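Local coordinates for protein putative D-alanine N-acetyltransferase of GNAT family (PDB 2R7H) that probably transfers an acyl group, most likely acetyl from acetyl-CoA, to an acceptor not identified here, as GNAT-type acetyltransferases do, at residues A83-L97 with V119-A133. Sequence-based numbering, arbitrary orientation. Where two conformers were deposited one is given.
Sequences ACYGPTPATEGTYDL and VVHDVRLTGGRLLFA
Tyr95 lays its ring against Val123, whose CG1 sits over one face, 4.0 Å from the ring centroid, in a CH-pi contact. With CG beside its own backbone N (chi1 -71°), the ring reaches past Gly128 to the end of helix 111-125, where Tyr95 OH lies 2.7 Å from Thr126 OG1; a water in the ring plane joins the phenol to Thr126 O. Tyr85, one strand further on, meets the same helix: Val119 CG1 covers a ring face, 3.9 Å from its centroid, while Val123 CG2 touches Tyr85 CE2, and a water links Tyr85 OH to Asp122 OD2, which also pairs with Arg24. In the sheet whose Tyr95 face the helix covers, strands 94-97 and 130-133 run parallel, bonded from Tyr95 N to Leu130 O, Phe132 N to Tyr95 O and Leu97 N to Phe132 O. Gly93 O begins this pairing by accepting from both Arg129 N (2.8 Å) and Leu130 N. Arg129, bent at chi3 (-60°), turns its guanidinium edge to Glu92 O, which accepts from both NE and NH2, the latter at 3.0 Å; NH1 reaches Ala161 O of the second subunit. Strand, helix and parallel neighbouring strand thus form a beta-alpha-beta crossover within the mixed sheet of the GNAT fold.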
loop_
_atom_site.group_PDB
_atom_site.type_symbol
_atom_site.label_atom_id
_atom_site.label_comp_id
_atom_site.label_asym_id
_atom_site.label_seq_id
_atom_site.Cartn_x
_atom_site.Cartn_y
_atom_site.Cartn_z
ATOM N N ALA B 83 0.276 -15.965 -10.532
ATOM C CA ALA B 83 0.252 -14.502 -10.391
ATOM C C ALA B 83 -0.710 -14.210 -9.222
ATOM O O ALA B 83 -1.691 -14.936 -9.033
ATOM C CB ALA B 83 -0.236 -13.865 -11.606
ATOM N N CYS B 84 -0.395 -13.189 -8.442
ATOM C CA CYS B 84 -1.170 -12.741 -7.285
ATOM C C CYS B 84 -1.453 -11.247 -7.560
ATOM O O CYS B 84 -0.550 -10.456 -7.923
ATOM C CB CYS B 84 -0.372 -12.906 -5.979
ATOM S SG CYS B 84 -1.378 -12.354 -4.574
ATOM N N TYR B 85 -2.701 -10.840 -7.435
ATOM C CA TYR B 85 -3.056 -9.448 -7.712
ATOM C C TYR B 85 -4.348 -9.057 -7.003
ATOM O O TYR B 85 -5.007 -9.883 -6.424
ATOM C CB TYR B 85 -3.192 -9.242 -9.247
ATOM C CG TYR B 85 -4.429 -9.833 -9.835
ATOM C CD1 TYR B 85 -4.517 -11.167 -10.158
ATOM C CD2 TYR B 85 -5.563 -9.035 -10.016
ATOM C CE1 TYR B 85 -5.692 -11.675 -10.659
ATOM C CE2 TYR B 85 -6.694 -9.517 -10.516
ATOM C CZ TYR B 85 -6.776 -10.829 -10.832
ATOM O OH TYR B 85 -7.965 -11.272 -11.312
ATOM N N GLY B 86 -4.723 -7.780 -7.070
ATOM C CA GLY B 86 -5.956 -7.378 -6.411
ATOM C C GLY B 86 -6.317 -5.933 -6.590
ATOM O O GLY B 86 -5.494 -5.136 -7.015
ATOM N N PRO B 87 -7.587 -5.581 -6.297
ATOM C CA PRO B 87 -7.901 -4.157 -6.452
ATOM C C PRO B 87 -7.205 -3.284 -5.414
ATOM O O PRO B 87 -7.035 -3.668 -4.251
ATOM C CB PRO B 87 -9.400 -4.103 -6.247
ATOM C CG PRO B 87 -9.684 -5.270 -5.293
ATOM C CD PRO B 87 -8.757 -6.343 -5.845
ATOM N N THR B 88 -6.767 -2.109 -5.834
ATOM C CA THR B 88 -6.106 -1.218 -4.907
ATOM C C THR B 88 -7.154 -0.567 -3.970
ATOM O O THR B 88 -8.157 -0.034 -4.456
ATOM C CB THR B 88 -5.400 -0.110 -5.657
ATOM O OG1 THR B 88 -4.553 -0.717 -6.651
ATOM C CG2 THR B 88 -4.577 0.695 -4.704
ATOM N N PRO B 89 -6.954 -0.657 -2.644
ATOM C CA PRO B 89 -7.886 -0.036 -1.725
ATOM C C PRO B 89 -8.080 1.444 -1.988
ATOM O O PRO B 89 -7.150 2.115 -2.435
ATOM C CB PRO B 89 -7.194 -0.194 -0.356
ATOM C CG PRO B 89 -6.299 -1.348 -0.486
ATOM C CD PRO B 89 -5.907 -1.427 -1.925
ATOM N N ALA B 90 -9.299 1.915 -1.770
ATOM C CA ALA B 90 -9.673 3.313 -1.908
ATOM C C ALA B 90 -9.549 3.879 -3.318
ATOM O O ALA B 90 -9.266 5.050 -3.478
ATOM C CB ALA B 90 -8.834 4.158 -0.895
ATOM N N THR B 91 -9.762 3.057 -4.336
ATOM C CA THR B 91 -9.644 3.514 -5.721
ATOM C C THR B 91 -10.770 2.880 -6.524
ATOM O O THR B 91 -11.387 1.948 -6.067
ATOM C CB THR B 91 -8.326 3.025 -6.376
ATOM O OG1 THR B 91 -8.430 1.647 -6.753
ATOM C CG2 THR B 91 -7.115 3.282 -5.477
ATOM N N GLU B 92 -11.019 3.435 -7.715
ATOM C CA GLU B 92 -12.032 2.955 -8.677
ATOM C C GLU B 92 -11.274 2.478 -9.889
ATOM O O GLU B 92 -10.642 3.278 -10.526
ATOM C CB GLU B 92 -13.016 4.102 -9.071
ATOM C CG GLU B 92 -13.956 3.907 -10.339
ATOM C CD GLU B 92 -13.360 4.375 -11.720
ATOM O OE1 GLU B 92 -13.236 5.622 -12.000
ATOM O OE2 GLU B 92 -13.106 3.482 -12.570
ATOM N N GLY B 93 -11.272 1.181 -10.175
ATOM C CA GLY B 93 -10.602 0.681 -11.374
ATOM C C GLY B 93 -9.089 0.579 -11.408
ATOM O O GLY B 93 -8.519 0.429 -12.499
ATOM N N THR B 94 -8.430 0.679 -10.252
ATOM C CA THR B 94 -6.975 0.537 -10.173
ATOM C C THR B 94 -6.691 -0.771 -9.444
ATOM O O THR B 94 -7.363 -1.068 -8.470
ATOM C CB THR B 94 -6.310 1.710 -9.488
ATOM O OG1 THR B 94 -6.554 2.877 -10.273
ATOM C CG2 THR B 94 -4.791 1.550 -9.436
ATOM N N TYR B 95 -5.717 -1.510 -9.948
ATOM C CA TYR B 95 -5.314 -2.811 -9.429
ATOM C C TYR B 95 -3.794 -2.873 -9.260
ATOM O O TYR B 95 -3.073 -2.224 -9.972
ATOM C CB TYR B 95 -5.739 -3.917 -10.430
ATOM C CG TYR B 95 -7.231 -4.135 -10.463
ATOM C CD1 TYR B 95 -8.076 -3.242 -11.123
ATOM C CD2 TYR B 95 -7.798 -5.209 -9.816
ATOM C CE1 TYR B 95 -9.462 -3.409 -11.091
ATOM C CE2 TYR B 95 -9.152 -5.383 -9.777
ATOM C CZ TYR B 95 -9.981 -4.493 -10.424
ATOM O OH TYR B 95 -11.335 -4.690 -10.393
ATOM N N ASP B 96 -3.368 -3.691 -8.326
ATOM C CA ASP B 96 -1.968 -3.954 -8.110
ATOM C C ASP B 96 -1.614 -5.396 -8.443
ATOM O O ASP B 96 -2.314 -6.301 -8.027
ATOM C CB ASP B 96 -1.574 -3.725 -6.677
ATOM C CG ASP B 96 -1.484 -2.253 -6.338
ATOM O OD1 ASP B 96 -0.618 -1.546 -6.884
ATOM O OD2 ASP B 96 -2.225 -1.861 -5.454
ATOM N N LEU B 97 -0.563 -5.578 -9.241
ATOM C CA LEU B 97 -0.017 -6.911 -9.510
ATOM C C LEU B 97 1.016 -7.080 -8.390
ATOM O O LEU B 97 1.988 -6.353 -8.370
ATOM C CB LEU B 97 0.720 -6.972 -10.874
ATOM C CG LEU B 97 1.385 -8.336 -11.221
ATOM C CD1 LEU B 97 0.360 -9.532 -11.313
ATOM C CD2 LEU B 97 2.154 -8.161 -12.546
ATOM N N VAL B 119 -4.070 -12.076 -15.970
ATOM C CA VAL B 119 -4.393 -11.088 -14.957
ATOM C C VAL B 119 -5.040 -9.884 -15.624
ATOM O O VAL B 119 -6.018 -9.358 -15.120
ATOM C CB VAL B 119 -3.131 -10.641 -14.170
ATOM C CG1 VAL B 119 -3.416 -9.379 -13.395
ATOM C CG2 VAL B 119 -2.603 -11.850 -13.286
ATOM N N VAL B 120 -4.458 -9.431 -16.736
ATOM C CA VAL B 120 -4.978 -8.276 -17.493
ATOM C C VAL B 120 -6.395 -8.536 -18.015
ATOM O O VAL B 120 -7.222 -7.664 -17.952
ATOM C CB VAL B 120 -4.040 -7.882 -18.625
ATOM C CG1 VAL B 120 -4.683 -6.896 -19.577
ATOM C CG2 VAL B 120 -2.763 -7.335 -18.038
ATOM N N HIS B 121 -6.658 -9.759 -18.474
ATOM C CA HIS B 121 -7.980 -10.168 -18.923
ATOM C C HIS B 121 -8.969 -10.022 -17.783
ATOM O O HIS B 121 -10.040 -9.435 -17.934
ATOM C CB HIS B 121 -7.926 -11.630 -19.367
ATOM C CG HIS B 121 -9.259 -12.290 -19.494
ATOM N ND1 HIS B 121 -9.888 -12.900 -18.429
ATOM C CD2 HIS B 121 -10.067 -12.479 -20.567
ATOM C CE1 HIS B 121 -11.036 -13.414 -18.832
ATOM N NE2 HIS B 121 -11.163 -13.180 -20.127
ATOM N N ASP B 122 -8.597 -10.549 -16.626
ATOM C CA ASP B 122 -9.465 -10.502 -15.445
ATOM C C ASP B 122 -9.751 -9.116 -14.922
ATOM O O ASP B 122 -10.856 -8.854 -14.497
ATOM C CB ASP B 122 -8.910 -11.348 -14.313
ATOM C CG ASP B 122 -8.856 -12.798 -14.633
ATOM O OD1 ASP B 122 -9.338 -13.233 -15.713
ATOM O OD2 ASP B 122 -8.336 -13.525 -13.772
ATOM N N VAL B 123 -8.728 -8.263 -14.915
ATOM C CA VAL B 123 -8.819 -6.881 -14.481
ATOM C C VAL B 123 -9.698 -6.115 -15.483
ATOM O O VAL B 123 -10.521 -5.305 -15.081
ATOM C CB VAL B 123 -7.419 -6.239 -14.320
ATOM C CG1 VAL B 123 -7.505 -4.741 -14.231
ATOM C CG2 VAL B 123 -6.703 -6.837 -13.104
ATOM N N ARG B 124 -9.490 -6.323 -16.776
ATOM C CA ARG B 124 -10.369 -5.713 -17.761
ATOM C C ARG B 124 -11.854 -6.079 -17.531
ATOM O O ARG B 124 -12.719 -5.196 -17.572
ATOM C CB ARG B 124 -9.983 -6.119 -19.165
ATOM C CG ARG B 124 -8.811 -5.392 -19.673
ATOM C CD ARG B 124 -8.301 -5.925 -21.010
ATOM N NE ARG B 124 -7.279 -5.006 -21.532
ATOM C CZ ARG B 124 -6.435 -5.261 -22.537
ATOM N NH1 ARG B 124 -6.317 -6.479 -23.091
ATOM N NH2 ARG B 124 -5.597 -4.290 -22.904
ATOM N N LEU B 125 -12.143 -7.350 -17.282
ATOM C CA LEU B 125 -13.540 -7.773 -17.039
ATOM C C LEU B 125 -14.279 -7.138 -15.883
ATOM O O LEU B 125 -15.492 -6.992 -15.940
ATOM C CB LEU B 125 -13.690 -9.296 -16.913
ATOM C CG LEU B 125 -13.901 -10.034 -18.230
ATOM C CD1 LEU B 125 -12.873 -9.632 -19.291
ATOM C CD2 LEU B 125 -13.930 -11.524 -17.968
ATOM N N THR B 126 -13.562 -6.764 -14.843
ATOM C CA THR B 126 -14.158 -6.161 -13.677
ATOM C C THR B 126 -14.189 -4.659 -13.802
ATOM O O THR B 126 -14.498 -3.998 -12.837
ATOM C CB THR B 126 -13.413 -6.592 -12.411
ATOM O OG1 THR B 126 -12.040 -6.220 -12.518
ATOM C CG2 THR B 126 -13.474 -8.088 -12.260
ATOM N N GLY B 127 -13.872 -4.121 -14.984
ATOM C CA GLY B 127 -13.892 -2.692 -15.248
ATOM C C GLY B 127 -12.625 -1.924 -14.940
ATOM O O GLY B 127 -12.657 -0.688 -14.906
ATOM N N GLY B 128 -11.500 -2.615 -14.775
ATOM C CA GLY B 128 -10.258 -1.937 -14.449
ATOM C C GLY B 128 -9.685 -1.095 -15.570
ATOM O O GLY B 128 -9.837 -1.428 -16.748
ATOM N N ARG B 129 -9.068 0.021 -15.176
ATOM C CA ARG B 129 -8.410 0.970 -16.048
ATOM C C ARG B 129 -6.902 0.829 -15.979
ATOM O O ARG B 129 -6.244 0.987 -16.996
ATOM C CB ARG B 129 -8.721 2.409 -15.575
ATOM C CG ARG B 129 -10.201 2.741 -15.442
ATOM C CD ARG B 129 -10.485 4.102 -14.781
ATOM N NE ARG B 129 -9.936 4.181 -13.424
ATOM C CZ ARG B 129 -8.835 4.838 -13.068
ATOM N NH1 ARG B 129 -8.124 5.545 -13.937
ATOM N NH2 ARG B 129 -8.446 4.816 -11.814
ATOM N N LEU B 130 -6.361 0.570 -14.772
ATOM C CA LEU B 130 -4.919 0.503 -14.527
ATOM C C LEU B 130 -4.454 -0.685 -13.757
ATOM O O LEU B 130 -5.151 -1.139 -12.897
ATOM C CB LEU B 130 -4.512 1.722 -13.695
ATOM C CG LEU B 130 -4.701 3.096 -14.358
ATOM C CD1 LEU B 130 -4.564 4.261 -13.326
ATOM C CD2 LEU B 130 -3.713 3.134 -15.445
ATOM N N LEU B 131 -3.256 -1.150 -14.077
ATOM C CA LEU B 131 -2.620 -2.245 -13.343
ATOM C C LEU B 131 -1.247 -1.712 -13.005
ATOM O O LEU B 131 -0.496 -1.331 -13.922
ATOM C CB LEU B 131 -2.455 -3.525 -14.156
ATOM C CG LEU B 131 -1.783 -4.720 -13.454
ATOM C CD1 LEU B 131 -2.558 -5.111 -12.224
ATOM C CD2 LEU B 131 -1.603 -5.947 -14.384
ATOM N N PHE B 132 -0.942 -1.678 -11.706
ATOM C CA PHE B 132 0.341 -1.227 -11.247
ATOM C C PHE B 132 1.187 -2.382 -10.720
ATOM O O PHE B 132 0.660 -3.306 -10.166
ATOM C CB PHE B 132 0.207 -0.167 -10.142
ATOM C CG PHE B 132 -0.262 1.157 -10.638
ATOM C CD1 PHE B 132 0.627 2.032 -11.246
ATOM C CD2 PHE B 132 -1.591 1.518 -10.560
ATOM C CE1 PHE B 132 0.191 3.220 -11.693
ATOM C CE2 PHE B 132 -2.025 2.673 -11.025
ATOM C CZ PHE B 132 -1.132 3.563 -11.590
ATOM N N ALA B 133 2.502 -2.303 -10.975
ATOM C CA ALA B 133 3.495 -3.260 -10.468
ATOM C C ALA B 133 4.645 -2.469 -9.861
ATOM O O ALA B 133 5.123 -1.520 -10.441
ATOM C CB ALA B 133 4.013 -4.232 -11.575
HETATM O O HOH W 1 -8.248 -13.763 -11.047
HETATM O O HOH W 2 -12.679 -2.203 -11.569
#